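Local coordinates for protein streptokinase domain B (Streptococcus dysgalactiae subsp. equisimilis, PDB 1QQR) that probably contributes to the non-proteolytic activation of plasminogen by streptokinase and so to fibrinolysis, at residues 100-105 with 109-114; 6-11 with 96-101; 34-39 with 46-51. One frame throughout, in Å; residues are numbered along the deposited sequence.

Interaction 1: residues 100-105 with 109-114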
ATOM      1  N   GLN A 100      -3.991   8.179 -19.448  1.00 43.56           N
ATOM      2  CA  GLN A 100      -4.346   9.269 -18.534  1.00 41.49           C
ATOM      3  C   GLN A 100      -5.813   9.151 -18.129  1.00 42.36           C
ATOM      4  O   GLN A 100      -6.682   9.004 -18.976  1.00 40.58           O
ATOM      5  CB  GLN A 100      -4.112  10.620 -19.210  1.00 35.64           C
ATOM      6  CG  GLN A 100      -4.696  11.802 -18.473  1.00 41.34           C
ATOM      7  CD  GLN A 100      -3.915  12.156 -17.232  1.00 43.02           C
ATOM      8  OE1 GLN A 100      -2.694  12.283 -17.277  1.00 44.46           O
ATOM      9  NE2 GLN A 100      -4.616  12.342 -16.116  1.00 42.43           N
ATOM     10  N   ALA A 101      -6.082   9.230 -16.830  1.00 40.94           N
ATOM     11  CA  ALA A 101      -7.450   9.113 -16.322  1.00 40.46           C
ATOM     12  C   ALA A 101      -8.333  10.329 -16.613  1.00 39.54           C
ATOM     13  O   ALA A 101      -7.859  11.480 -16.633  1.00 37.57           O
ATOM     14  CB  ALA A 101      -7.425   8.885 -14.809  1.00 28.07           C
ATOM     15  N   TYR A 102      -9.623  10.071 -16.811  1.00 31.94           N
ATOM     16  CA  TYR A 102     -10.576  11.159 -17.009  1.00 37.36           C
ATOM     17  C   TYR A 102     -11.989  10.697 -16.697  1.00 36.64           C
ATOM     18  O   TYR A 102     -12.273   9.501 -16.674  1.00 39.01           O
ATOM     19  CB  TYR A 102     -10.567  11.662 -18.456  1.00 30.50           C
ATOM     20  CG  TYR A 102     -11.241  10.699 -19.398  1.00 28.32           C
ATOM     21  CD1 TYR A 102     -10.561   9.587 -19.880  1.00 29.90           C
ATOM     22  CD2 TYR A 102     -12.594  10.860 -19.751  1.00 30.95           C
ATOM     23  CE1 TYR A 102     -11.191   8.642 -20.686  1.00 37.35           C
ATOM     24  CE2 TYR A 102     -13.242   9.919 -20.572  1.00 27.89           C
ATOM     25  CZ  TYR A 102     -12.528   8.819 -21.031  1.00 34.23           C
ATOM     26  OH  TYR A 102     -13.122   7.905 -21.848  1.00 33.50           O
ATOM     27  N   ARG A 103     -12.873  11.659 -16.479  1.00 37.47           N
ATOM     28  CA  ARG A 103     -14.278  11.365 -16.245  1.00 42.42           C
ATOM     29  C   ARG A 103     -15.064  12.202 -17.257  1.00 43.11           C
ATOM     30  O   ARG A 103     -14.525  13.097 -17.904  1.00 41.86           O
ATOM     31  CB  ARG A 103     -14.700  11.729 -14.819  1.00 40.60           C
ATOM     32  CG  ARG A 103     -14.442  13.150 -14.432  1.00 45.49           C
ATOM     33  CD  ARG A 103     -15.231  13.508 -13.179  1.00 58.24           C
ATOM     34  NE  ARG A 103     -14.757  14.765 -12.601  1.00 70.88           N
ATOM     35  CZ  ARG A 103     -14.074  14.856 -11.463  1.00 75.55           C
ATOM     36  NH1 ARG A 103     -13.789  13.760 -10.765  1.00 75.46           N
ATOM     37  NH2 ARG A 103     -13.648  16.042 -11.036  1.00 74.36           N
ATOM     38  N   ILE A 104     -16.340  11.906 -17.394  1.00 42.18           N
ATOM     39  CA  ILE A 104     -17.183  12.629 -18.319  1.00 45.58           C
ATOM     40  C   ILE A 104     -17.954  13.725 -17.590  1.00 47.16           C
ATOM     41  O   ILE A 104     -18.590  13.472 -16.578  1.00 47.90           O
ATOM     42  CB  ILE A 104     -18.114  11.649 -19.023  1.00 42.56           C
ATOM     43  CG1 ILE A 104     -17.251  10.751 -19.922  1.00 46.55           C
ATOM     44  CG2 ILE A 104     -19.200  12.397 -19.792  1.00 42.61           C
ATOM     45  CD1 ILE A 104     -18.016   9.723 -20.748  1.00 54.51           C
ATOM     46  N   ASN A 105     -17.853  14.958 -18.084  1.00 55.45           N
ATOM     47  CA  ASN A 105     -18.549  16.086 -17.463  1.00 57.73           C
ATOM     48  C   ASN A 105     -20.024  15.808 -17.617  1.00 60.09           C
ATOM     49  O   ASN A 105     -20.506  15.626 -18.738  1.00 55.36           O
ATOM     50  CB  ASN A 105     -18.228  17.403 -18.176  1.00 56.54           C
ATOM     51  CG  ASN A 105     -18.933  18.603 -17.538  1.00 60.83           C
ATOM     52  OD1 ASN A 105     -18.352  19.320 -16.724  1.00 60.98           O
ATOM     53  ND2 ASN A 105     -20.192  18.812 -17.897  1.00 60.31           N
ATOM     54  N   GLY A 109     -20.914  16.631 -21.146  1.00 49.98           N
ATOM     55  CA  GLY A 109     -20.667  15.360 -21.783  1.00 43.86           C
ATOM     56  C   GLY A 109     -19.277  15.338 -22.395  1.00 47.76           C
ATOM     57  O   GLY A 109     -18.963  14.459 -23.198  1.00 52.00           O
ATOM     58  N   LEU A 110     -18.433  16.301 -22.029  1.00 43.23           N
ATOM     59  CA  LEU A 110     -17.068  16.321 -22.558  1.00 41.76           C
ATOM     60  C   LEU A 110     -16.131  15.701 -21.521  1.00 39.15           C
ATOM     61  O   LEU A 110     -16.500  15.569 -20.355  1.00 37.68           O
ATOM     62  CB  LEU A 110     -16.636  17.754 -22.891  1.00 31.73           C
ATOM     63  CG  LEU A 110     -17.403  18.344 -24.090  1.00 33.55           C
ATOM     64  CD1 LEU A 110     -16.953  19.788 -24.350  1.00 32.59           C
ATOM     65  CD2 LEU A 110     -17.154  17.480 -25.345  1.00 27.13           C
ATOM     66  N   ASN A 111     -14.929  15.316 -21.944  1.00 33.59           N
ATOM     67  CA  ASN A 111     -13.971  14.696 -21.044  1.00 31.92           C
ATOM     68  C   ASN A 111     -13.118  15.647 -20.210  1.00 37.33           C
ATOM     69  O   ASN A 111     -12.565  16.621 -20.737  1.00 39.28           O
ATOM     70  CB  ASN A 111     -13.023  13.797 -21.834  1.00 36.31           C
ATOM     71  CG  ASN A 111     -13.749  12.774 -22.663  1.00 35.42           C
ATOM     72  OD1 ASN A 111     -14.855  12.352 -22.321  1.00 42.66           O
ATOM     73  ND2 ASN A 111     -13.127  12.350 -23.747  1.00 34.84           N
ATOM     74  N   GLU A 112     -12.997  15.358 -18.911  1.00 36.01           N
ATOM     75  CA  GLU A 112     -12.135  16.145 -18.035  1.00 35.85           C
ATOM     76  C   GLU A 112     -11.143  15.234 -17.314  1.00 39.11           C
ATOM     77  O   GLU A 112     -11.520  14.313 -16.591  1.00 36.59           O
ATOM     78  CB  GLU A 112     -12.934  16.970 -17.034  1.00 38.92           C
ATOM     79  CG  GLU A 112     -13.911  16.213 -16.204  1.00 61.33           C
ATOM     80  CD  GLU A 112     -14.346  17.037 -15.018  1.00 65.19           C
ATOM     81  OE1 GLU A 112     -13.451  17.456 -14.244  1.00 68.06           O
ATOM     82  OE2 GLU A 112     -15.568  17.269 -14.866  1.00 69.17           O
ATOM     83  N   GLU A 113      -9.861  15.495 -17.537  1.00 38.02           N
ATOM     84  CA  GLU A 113      -8.807  14.690 -16.963  1.00 38.81           C
ATOM     85  C   GLU A 113      -8.701  14.836 -15.464  1.00 39.82           C
ATOM     86  O   GLU A 113      -8.968  15.893 -14.901  1.00 36.68           O
ATOM     87  CB  GLU A 113      -7.471  15.030 -17.618  1.00 37.75           C
ATOM     88  CG  GLU A 113      -7.457  14.768 -19.122  1.00 36.34           C
ATOM     89  CD  GLU A 113      -6.135  15.154 -19.759  1.00 37.51           C
ATOM     90  OE1 GLU A 113      -5.471  16.084 -19.246  1.00 36.70           O
ATOM     91  OE2 GLU A 113      -5.762  14.536 -20.776  1.00 37.42           O
ATOM     92  N   ILE A 114      -8.344  13.737 -14.818  1.00 40.65           N
ATOM     93  CA  ILE A 114      -8.174  13.739 -13.376  1.00 37.10           C
ATOM     94  C   ILE A 114      -6.939  12.931 -13.067  1.00 35.61           C
ATOM     95  O   ILE A 114      -6.379  12.246 -13.949  1.00 32.44           O
ATOM     96  CB  ILE A 114      -9.383  13.143 -12.644  1.00 43.45           C
ATOM     97  CG1 ILE A 114      -9.765  11.790 -13.248  1.00 43.07           C
ATOM     98  CG2 ILE A 114     -10.546  14.124 -12.694  1.00 37.49           C
ATOM     99  CD1 ILE A 114     -10.751  11.018 -12.375  1.00 36.19           C
TER
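Arg103 and Glu112 face each other as the central, hydrogen-bonded pair of an antiparallel beta hairpin and meet along most of their side chains. Arg103 CG touches Glu112 CG at 3.6 Å. Farther out, Arg103 NE forms a salt bridge with Glu112 OE1 at 3.4 Å. The carboxylate comes to the edge of the guanidinium but is turned steeply, the two planes lying 75° apart, so this is no flat, two-pronged pairing. As a directly opposed pair they share a face of the hairpin; in both, CG sits between the backbone N and the carbonyl carbon (chi1 56° in Arg103), which sets the two CG atoms against each other. Over one face of the guanidinium lies Ile114 CG2, 3.8 Å from Arg103 CZ, the two side chains crossing at roughly a right angle. Beneath them, Arg103 N bonds to Glu112 O and Glu112 N returns to Arg103 O at 2.9 Å, almost straight at 177°. The pairing continues to Ile114 N on Ala101 O and to Asn105 N on Leu110 O, while a bent bond from Gly109 N to Asn105 O lies next to the turn. On the other face, Asn111 packs diagonally against the Tyr102 ring, with Asn111 OD1 3.4 Å from Tyr102 CE2. Glu113, also on that face, takes a salt bridge from Lys6, tying the hairpin to the N-terminal segment. Well away from the chain's centre and largely exposed, the hairpin is thus held by backbone bonds, with a solvent-accessible ion pair that probably adds only modestly.

Interaction 2: residues 6-11 with 96-101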
ATOM      1  N   LYS A   6       0.103  11.567 -16.797  1.00 42.29           N
ATOM      2  CA  LYS A   6       1.144  12.545 -16.548  1.00 50.62           C
ATOM      3  C   LYS A   6       1.685  12.463 -15.122  1.00 56.63           C
ATOM      4  O   LYS A   6       2.735  13.036 -14.799  1.00 52.58           O
ATOM      5  CB  LYS A   6       0.568  13.940 -16.808  1.00 57.94           C
ATOM      6  CG  LYS A   6      -0.105  14.045 -18.187  1.00 66.91           C
ATOM      7  CD  LYS A   6      -1.069  15.217 -18.300  1.00 69.75           C
ATOM      8  CE  LYS A   6      -1.882  15.110 -19.588  1.00 74.14           C
ATOM      9  NZ  LYS A   6      -2.959  16.143 -19.683  1.00 67.43           N
ATOM     10  N   SER A   7       0.975  11.725 -14.277  1.00 51.58           N
ATOM     11  CA  SER A   7       1.346  11.625 -12.883  1.00 46.63           C
ATOM     12  C   SER A   7       0.593  10.475 -12.244  1.00 47.71           C
ATOM     13  O   SER A   7      -0.472  10.083 -12.715  1.00 47.12           O
ATOM     14  CB  SER A   7       0.918  12.910 -12.186  1.00 44.71           C
ATOM     15  OG  SER A   7       1.939  13.430 -11.380  1.00 57.19           O
ATOM     16  N   VAL A   8       1.140   9.930 -11.170  1.00 42.31           N
ATOM     17  CA  VAL A   8       0.434   8.884 -10.456  1.00 37.62           C
ATOM     18  C   VAL A   8       0.549   9.159  -8.964  1.00 39.92           C
ATOM     19  O   VAL A   8       1.653   9.168  -8.415  1.00 45.19           O
ATOM     20  CB  VAL A   8       0.978   7.496 -10.795  1.00 29.53           C
ATOM     21  CG1 VAL A   8       0.353   6.446  -9.888  1.00 28.67           C
ATOM     22  CG2 VAL A   8       0.632   7.171 -12.218  1.00 22.60           C
ATOM     23  N   ASP A   9      -0.576   9.451  -8.317  1.00 35.52           N
ATOM     24  CA  ASP A   9      -0.543   9.686  -6.864  1.00 35.88           C
ATOM     25  C   ASP A   9      -0.458   8.296  -6.261  1.00 37.13           C
ATOM     26  O   ASP A   9      -1.332   7.457  -6.512  1.00 33.45           O
ATOM     27  CB  ASP A   9      -1.834  10.325  -6.334  1.00 38.53           C
ATOM     28  CG  ASP A   9      -1.985  11.773  -6.728  1.00 37.28           C
ATOM     29  OD1 ASP A   9      -0.957  12.439  -6.946  1.00 43.42           O
ATOM     30  OD2 ASP A   9      -3.143  12.239  -6.795  1.00 47.44           O
ATOM     31  N   VAL A  10       0.591   8.039  -5.492  1.00 32.87           N
ATOM     32  CA  VAL A  10       0.737   6.731  -4.878  1.00 33.68           C
ATOM     33  C   VAL A  10       0.195   6.770  -3.457  1.00 32.15           C
ATOM     34  O   VAL A  10       0.773   7.412  -2.572  1.00 29.49           O
ATOM     35  CB  VAL A  10       2.219   6.275  -4.844  1.00 37.36           C
ATOM     36  CG1 VAL A  10       2.329   4.877  -4.243  1.00 38.14           C
ATOM     37  CG2 VAL A  10       2.796   6.284  -6.237  1.00 32.51           C
ATOM     38  N   GLU A  11      -0.937   6.103  -3.258  1.00 27.61           N
ATOM     39  CA  GLU A  11      -1.539   6.026  -1.945  1.00 31.71           C
ATOM     40  C   GLU A  11      -1.158   4.708  -1.267  1.00 33.92           C
ATOM     41  O   GLU A  11      -0.901   3.684  -1.919  1.00 27.91           O
ATOM     42  CB  GLU A  11      -3.052   6.172  -2.038  1.00 33.61           C
ATOM     43  CG  GLU A  11      -3.487   7.617  -2.193  1.00 47.28           C
ATOM     44  CD  GLU A  11      -4.949   7.758  -2.586  1.00 56.00           C
ATOM     45  OE1 GLU A  11      -5.810   7.087  -1.983  1.00 59.11           O
ATOM     46  OE2 GLU A  11      -5.242   8.555  -3.498  1.00 65.36           O
ATOM     47  N   LYS A  96       3.673   1.602 -12.972  1.00 38.61           N
ATOM     48  CA  LYS A  96       3.132   1.077 -14.222  1.00 42.47           C
ATOM     49  C   LYS A  96       2.631   2.153 -15.203  1.00 45.32           C
ATOM     50  O   LYS A  96       1.993   3.130 -14.803  1.00 37.65           O
ATOM     51  CB  LYS A  96       2.007   0.111 -13.851  1.00 46.11           C
ATOM     52  CG  LYS A  96       1.346  -0.645 -14.953  1.00 44.21           C
ATOM     53  CD  LYS A  96       0.256  -1.514 -14.331  1.00 55.44           C
ATOM     54  CE  LYS A  96      -0.631  -2.201 -15.364  1.00 66.10           C
ATOM     55  NZ  LYS A  96      -0.085  -3.521 -15.833  1.00 76.29           N
ATOM     56  N   ASN A  97       2.941   1.963 -16.486  1.00 44.78           N
ATOM     57  CA  ASN A  97       2.533   2.886 -17.550  1.00 45.47           C
ATOM     58  C   ASN A  97       1.033   2.775 -17.738  1.00 42.77           C
ATOM     59  O   ASN A  97       0.453   1.692 -17.621  1.00 41.92           O
ATOM     60  CB  ASN A  97       3.224   2.529 -18.875  1.00 44.39           C
ATOM     61  CG  ASN A  97       3.257   3.688 -19.856  1.00 50.74           C
ATOM     62  OD1 ASN A  97       2.750   4.783 -19.584  1.00 48.11           O
ATOM     63  ND2 ASN A  97       3.868   3.455 -21.007  1.00 54.99           N
ATOM     64  N   ARG A  98       0.394   3.895 -18.031  1.00 40.72           N
ATOM     65  CA  ARG A  98      -1.040   3.862 -18.216  1.00 41.72           C
ATOM     66  C   ARG A  98      -1.596   5.064 -18.952  1.00 39.26           C
ATOM     67  O   ARG A  98      -0.967   6.129 -19.075  1.00 37.09           O
ATOM     68  CB  ARG A  98      -1.749   3.747 -16.850  1.00 36.59           C
ATOM     69  CG  ARG A  98      -1.735   5.060 -16.051  1.00 42.42           C
ATOM     70  CD  ARG A  98      -1.963   4.840 -14.560  1.00 45.98           C
ATOM     71  NE  ARG A  98      -0.839   4.164 -13.906  1.00 38.52           N
ATOM     72  CZ  ARG A  98      -0.853   3.716 -12.648  1.00 43.00           C
ATOM     73  NH1 ARG A  98      -1.941   3.855 -11.898  1.00 29.86           N
ATOM     74  NH2 ARG A  98       0.241   3.167 -12.118  1.00 33.61           N
ATOM     75  N   GLU A  99      -2.824   4.862 -19.404  1.00 40.82           N
ATOM     76  CA  GLU A  99      -3.605   5.859 -20.107  1.00 46.79           C
ATOM     77  C   GLU A  99      -4.000   6.907 -19.068  1.00 42.61           C
ATOM     78  O   GLU A  99      -4.295   6.561 -17.931  1.00 46.87           O
ATOM     79  CB  GLU A  99      -4.843   5.177 -20.678  1.00 45.00           C
ATOM     80  CG  GLU A  99      -5.372   5.827 -21.918  1.00 66.64           C
ATOM     81  CD  GLU A  99      -4.396   5.755 -23.063  1.00 60.89           C
ATOM     82  OE1 GLU A  99      -4.084   4.631 -23.502  1.00 63.23           O
ATOM     83  OE2 GLU A  99      -3.946   6.826 -23.516  1.00 66.71           O
ATOM     84  N   GLN A 100      -3.991   8.179 -19.448  1.00 43.56           N
ATOM     85  CA  GLN A 100      -4.346   9.269 -18.534  1.00 41.49           C
ATOM     86  C   GLN A 100      -5.813   9.151 -18.129  1.00 42.36           C
ATOM     87  O   GLN A 100      -6.682   9.004 -18.976  1.00 40.58           O
ATOM     88  CB  GLN A 100      -4.112  10.620 -19.210  1.00 35.64           C
ATOM     89  CG  GLN A 100      -4.696  11.802 -18.473  1.00 41.34           C
ATOM     90  CD  GLN A 100      -3.915  12.156 -17.232  1.00 43.02           C
ATOM     91  OE1 GLN A 100      -2.694  12.283 -17.277  1.00 44.46           O
ATOM     92  NE2 GLN A 100      -4.616  12.342 -16.116  1.00 42.43           N
ATOM     93  N   ALA A 101      -6.082   9.230 -16.830  1.00 40.94           N
ATOM     94  CA  ALA A 101      -7.450   9.113 -16.322  1.00 40.46           C
ATOM     95  C   ALA A 101      -8.333  10.329 -16.613  1.00 39.54           C
ATOM     96  O   ALA A 101      -7.859  11.480 -16.633  1.00 37.57           O
ATOM     97  CB  ALA A 101      -7.425   8.885 -14.809  1.00 28.07           C
TER
HETATM   98  O   HOH W   1      -2.750  11.859 -13.798  1.00 49.86           O
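Lys6 runs its side chain past the amide oxygen of Gln100, crossing it at about a right angle. CB starts near OE1; CG, placed beside the backbone N (chi1 -52°), comes closest, with Lys6 CG 3.3 Å from Gln100 OE1. Lys6 CD follows at 3.5 Å from Gln100 OE1, and CE draws off to 3.7 Å from that oxygen. Extended throughout, the chain then carries NZ on to a salt bridge with Glu113. The backbone of the same lysine supplies the polar bond: Lys6 N donates to Gln100 OE1 over 2.9 Å, tilted only 22° from the plane of the amide. On the other side of that amide, Gln100 NE2 donates to a water 3.0 Å away, which in turn donates to Ser7 O, so both ends of the amide hold the chain leading into strand 8-18. That strand lies between strands 33-38 and 111-128 in the mixed sheet, which with helix 46-60 forms the beta-grasp fold of the streptokinase and staphylokinase family; segment 96-101 belongs to the loop between strands 92-94 and 102-104, which passes beside its start. Deeper in, buried Val8 lays its methyls on one face of the Arg98 guanidinium, Val8 CG2 lying 3.7 Å from Arg98 NE. A bend at chi3 (69°) folds Arg98 back on its own loop, where Arg98 NE and NH2 grip Lys96 O side-on, NE at 3.1 Å from that oxygen. NH2 also forms a salt bridge with Asp118, and NH1 one with Asp77.

Interaction 3: residues 34-39 with 46-51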
ATOM      1  N   LEU A  34      -1.338   9.373   1.433  1.00 46.17           N
ATOM      2  CA  LEU A  34      -0.674   9.625   0.161  1.00 42.23           C
ATOM      3  C   LEU A  34       0.798   9.546   0.469  1.00 41.25           C
ATOM      4  O   LEU A  34       1.294  10.225   1.358  1.00 39.10           O
ATOM      5  CB  LEU A  34      -0.976  11.015  -0.413  1.00 40.73           C
ATOM      6  CG  LEU A  34      -0.162  11.153  -1.714  1.00 48.99           C
ATOM      7  CD1 LEU A  34      -1.062  10.904  -2.909  1.00 38.74           C
ATOM      8  CD2 LEU A  34       0.495  12.512  -1.804  1.00 47.39           C
ATOM      9  N   LEU A  35       1.496   8.686  -0.247  1.00 42.83           N
ATOM     10  CA  LEU A  35       2.920   8.554  -0.048  1.00 39.86           C
ATOM     11  C   LEU A  35       3.585   9.682  -0.818  1.00 43.33           C
ATOM     12  O   LEU A  35       4.325  10.482  -0.267  1.00 42.93           O
ATOM     13  CB  LEU A  35       3.378   7.225  -0.608  1.00 43.16           C
ATOM     14  CG  LEU A  35       3.993   6.260   0.383  1.00 50.69           C
ATOM     15  CD1 LEU A  35       3.153   6.242   1.669  1.00 48.14           C
ATOM     16  CD2 LEU A  35       4.101   4.893  -0.285  1.00 42.99           C
ATOM     17  N   LYS A  36       3.311   9.723  -2.116  1.00 46.01           N
ATOM     18  CA  LYS A  36       3.875  10.740  -2.983  1.00 45.92           C
ATOM     19  C   LYS A  36       3.296  10.670  -4.394  1.00 39.92           C
ATOM     20  O   LYS A  36       2.596   9.724  -4.758  1.00 41.87           O
ATOM     21  CB  LYS A  36       5.399  10.587  -3.034  1.00 44.47           C
ATOM     22  CG  LYS A  36       5.891   9.169  -3.279  1.00 53.30           C
ATOM     23  CD  LYS A  36       7.398   9.047  -2.967  1.00 68.33           C
ATOM     24  CE  LYS A  36       7.886   7.579  -2.966  1.00 76.59           C
ATOM     25  NZ  LYS A  36       9.369   7.397  -2.749  1.00 70.12           N
ATOM     26  N   THR A  37       3.587  11.695  -5.176  1.00 38.28           N
ATOM     27  CA  THR A  37       3.145  11.766  -6.548  1.00 40.95           C
ATOM     28  C   THR A  37       4.386  11.474  -7.362  1.00 41.22           C
ATOM     29  O   THR A  37       5.388  12.164  -7.244  1.00 47.77           O
ATOM     30  CB  THR A  37       2.611  13.157  -6.851  1.00 46.36           C
ATOM     31  OG1 THR A  37       1.601  13.465  -5.887  1.00 44.10           O
ATOM     32  CG2 THR A  37       1.996  13.208  -8.249  1.00 37.40           C
ATOM     33  N   LEU A  38       4.327  10.429  -8.167  1.00 40.98           N
ATOM     34  CA  LEU A  38       5.474  10.026  -8.960  1.00 42.88           C
ATOM     35  C   LEU A  38       5.122  10.003 -10.424  1.00 43.84           C
ATOM     36  O   LEU A  38       3.989  10.272 -10.807  1.00 50.29           O
ATOM     37  CB  LEU A  38       5.926   8.622  -8.544  1.00 44.40           C
ATOM     38  CG  LEU A  38       6.420   8.506  -7.104  1.00 48.24           C
ATOM     39  CD1 LEU A  38       6.818   7.057  -6.819  1.00 44.79           C
ATOM     40  CD2 LEU A  38       7.605   9.442  -6.906  1.00 41.77           C
ATOM     41  N   ALA A  39       6.103   9.662 -11.245  1.00 44.14           N
ATOM     42  CA  ALA A  39       5.890   9.585 -12.680  1.00 43.04           C
ATOM     43  C   ALA A  39       5.997   8.129 -13.100  1.00 40.78           C
ATOM     44  O   ALA A  39       6.588   7.309 -12.390  1.00 46.39           O
ATOM     45  CB  ALA A  39       6.948  10.428 -13.413  1.00 37.73           C
ATOM     46  N   SER A  46      10.771  -2.168  -1.445  1.00 29.99           N
ATOM     47  CA  SER A  46      10.212  -2.782  -0.245  1.00 34.49           C
ATOM     48  C   SER A  46      10.797  -2.158   1.031  1.00 35.01           C
ATOM     49  O   SER A  46      10.092  -2.011   2.027  1.00 39.88           O
ATOM     50  CB  SER A  46      10.471  -4.277  -0.267  1.00 34.30           C
ATOM     51  OG  SER A  46      11.818  -4.520  -0.606  1.00 34.43           O
ATOM     52  N   GLN A  47      12.061  -1.748   1.008  1.00 30.36           N
ATOM     53  CA  GLN A  47      12.626  -1.131   2.215  1.00 37.77           C
ATOM     54  C   GLN A  47      11.929   0.180   2.550  1.00 38.20           C
ATOM     55  O   GLN A  47      11.691   0.488   3.715  1.00 39.10           O
ATOM     56  CB  GLN A  47      14.134  -0.887   2.077  1.00 38.79           C
ATOM     57  CG  GLN A  47      14.969  -2.163   2.061  1.00 39.54           C
ATOM     58  CD  GLN A  47      15.110  -2.756   0.683  1.00 37.14           C
ATOM     59  OE1 GLN A  47      15.811  -3.747   0.499  1.00 46.41           O
ATOM     60  NE2 GLN A  47      14.446  -2.157  -0.296  1.00 37.32           N
ATOM     61  N   GLU A  48      11.611   0.957   1.527  1.00 36.94           N
ATOM     62  CA  GLU A  48      10.905   2.215   1.732  1.00 35.11           C
ATOM     63  C   GLU A  48       9.510   1.962   2.299  1.00 30.50           C
ATOM     64  O   GLU A  48       9.040   2.710   3.154  1.00 29.65           O
ATOM     65  CB  GLU A  48      10.766   2.963   0.415  1.00 28.25           C
ATOM     66  CG  GLU A  48      12.105   3.285  -0.235  1.00 44.15           C
ATOM     67  CD  GLU A  48      11.941   4.049  -1.544  1.00 43.47           C
ATOM     68  OE1 GLU A  48      12.352   5.229  -1.590  1.00 49.65           O
ATOM     69  OE2 GLU A  48      11.396   3.467  -2.511  1.00 41.24           O
ATOM     70  N   LEU A  49       8.848   0.915   1.812  1.00 28.82           N
ATOM     71  CA  LEU A  49       7.501   0.604   2.283  1.00 34.38           C
ATOM     72  C   LEU A  49       7.564   0.147   3.746  1.00 36.22           C
ATOM     73  O   LEU A  49       6.716   0.551   4.574  1.00 32.88           O
ATOM     74  CB  LEU A  49       6.847  -0.460   1.385  1.00 29.71           C
ATOM     75  CG  LEU A  49       6.572   0.008  -0.053  1.00 30.43           C
ATOM     76  CD1 LEU A  49       5.943  -1.130  -0.832  1.00 22.57           C
ATOM     77  CD2 LEU A  49       5.636   1.232  -0.060  1.00 26.82           C
ATOM     78  N   LEU A  50       8.576  -0.664   4.064  1.00 34.53           N
ATOM     79  CA  LEU A  50       8.764  -1.117   5.444  1.00 37.79           C
ATOM     80  C   LEU A  50       8.939   0.091   6.351  1.00 35.25           C
ATOM     81  O   LEU A  50       8.348   0.146   7.431  1.00 37.04           O
ATOM     82  CB  LEU A  50      10.003  -2.009   5.594  1.00 43.26           C
ATOM     83  CG  LEU A  50      10.345  -2.343   7.063  1.00 44.51           C
ATOM     84  CD1 LEU A  50       9.367  -3.359   7.636  1.00 40.19           C
ATOM     85  CD2 LEU A  50      11.725  -2.919   7.125  1.00 52.14           C
ATOM     86  N   ALA A  51       9.726   1.073   5.914  1.00 30.86           N
ATOM     87  CA  ALA A  51       9.958   2.242   6.749  1.00 34.80           C
ATOM     88  C   ALA A  51       8.632   2.940   6.992  1.00 41.30           C
ATOM     89  O   ALA A  51       8.351   3.392   8.106  1.00 45.18           O
ATOM     90  CB  ALA A  51      10.976   3.203   6.094  1.00 29.32           C
TER
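In Leu49 the first torsion sets CG beside the backbone N (chi1 -66°) and the second sends CD1 on along the extended chain, leaving CD2 as the side branch turned from helix 46-60 toward Leu35 on strand 33-38. Leu35 answers with an unusual first torsion, chi1 -119°, away from the staggered positions, and reaches out its own CD2. The two methyls meet tip to tip, Leu35 CD2 lying 4.0 Å from Leu49 CD2, with the side chains crossing at about a right angle. Lys36, one residue along, has CG wedged between its backbone N and carbonyl carbon; from there the chain is fully extended, and Lys36 NZ stops 3.9 Å from Glu48 OE1 in a long salt bridge. That two successive strand residues both send their side chains toward the helix follows from a classic beta bulge: Leu35 and Lys36 both sit opposite Val10 of strand 8-18, whose backbone is bonded to both. Around the leucine pair, Tyr12 touches both side chains, and Ile44 and Phe91 add to the packing on Leu49. Glu48 has a nearer partner for its other oxygen, OE2 accepting from Thr45 N just before the first turn, as in the return half of a capping box. Here the helix lies across the face of the sheet, as is characteristic of a beta-grasp fold. With little surface shared and no hydrogen bond across, the join between strand and helix rests on methyl contact inside, while the long ion pair at its margin probably gives only weak electrostatic attraction.

All three contacts reach the same mixed sheet. Interactions 1 and 2 have centres about 14 Å apart and share Gln100 and Ala101; the Lys6-Glu113 salt bridge also joins them, so the outlying hairpin is tied to the start of strand 8-18. Interaction 3, again with its centre about 14 Å from that of interaction 2, meets it through the pairing of strands 8-18 and 33-38. Interactions 1 and 3 do not touch, their centres about 27 Å apart. Along the chain, interaction 3 is nested within the long loop closed by interaction 2, and interaction 1 follows. The series thus runs from the helix-covered sheet near the domain's centre out to a projecting, exposed hairpin.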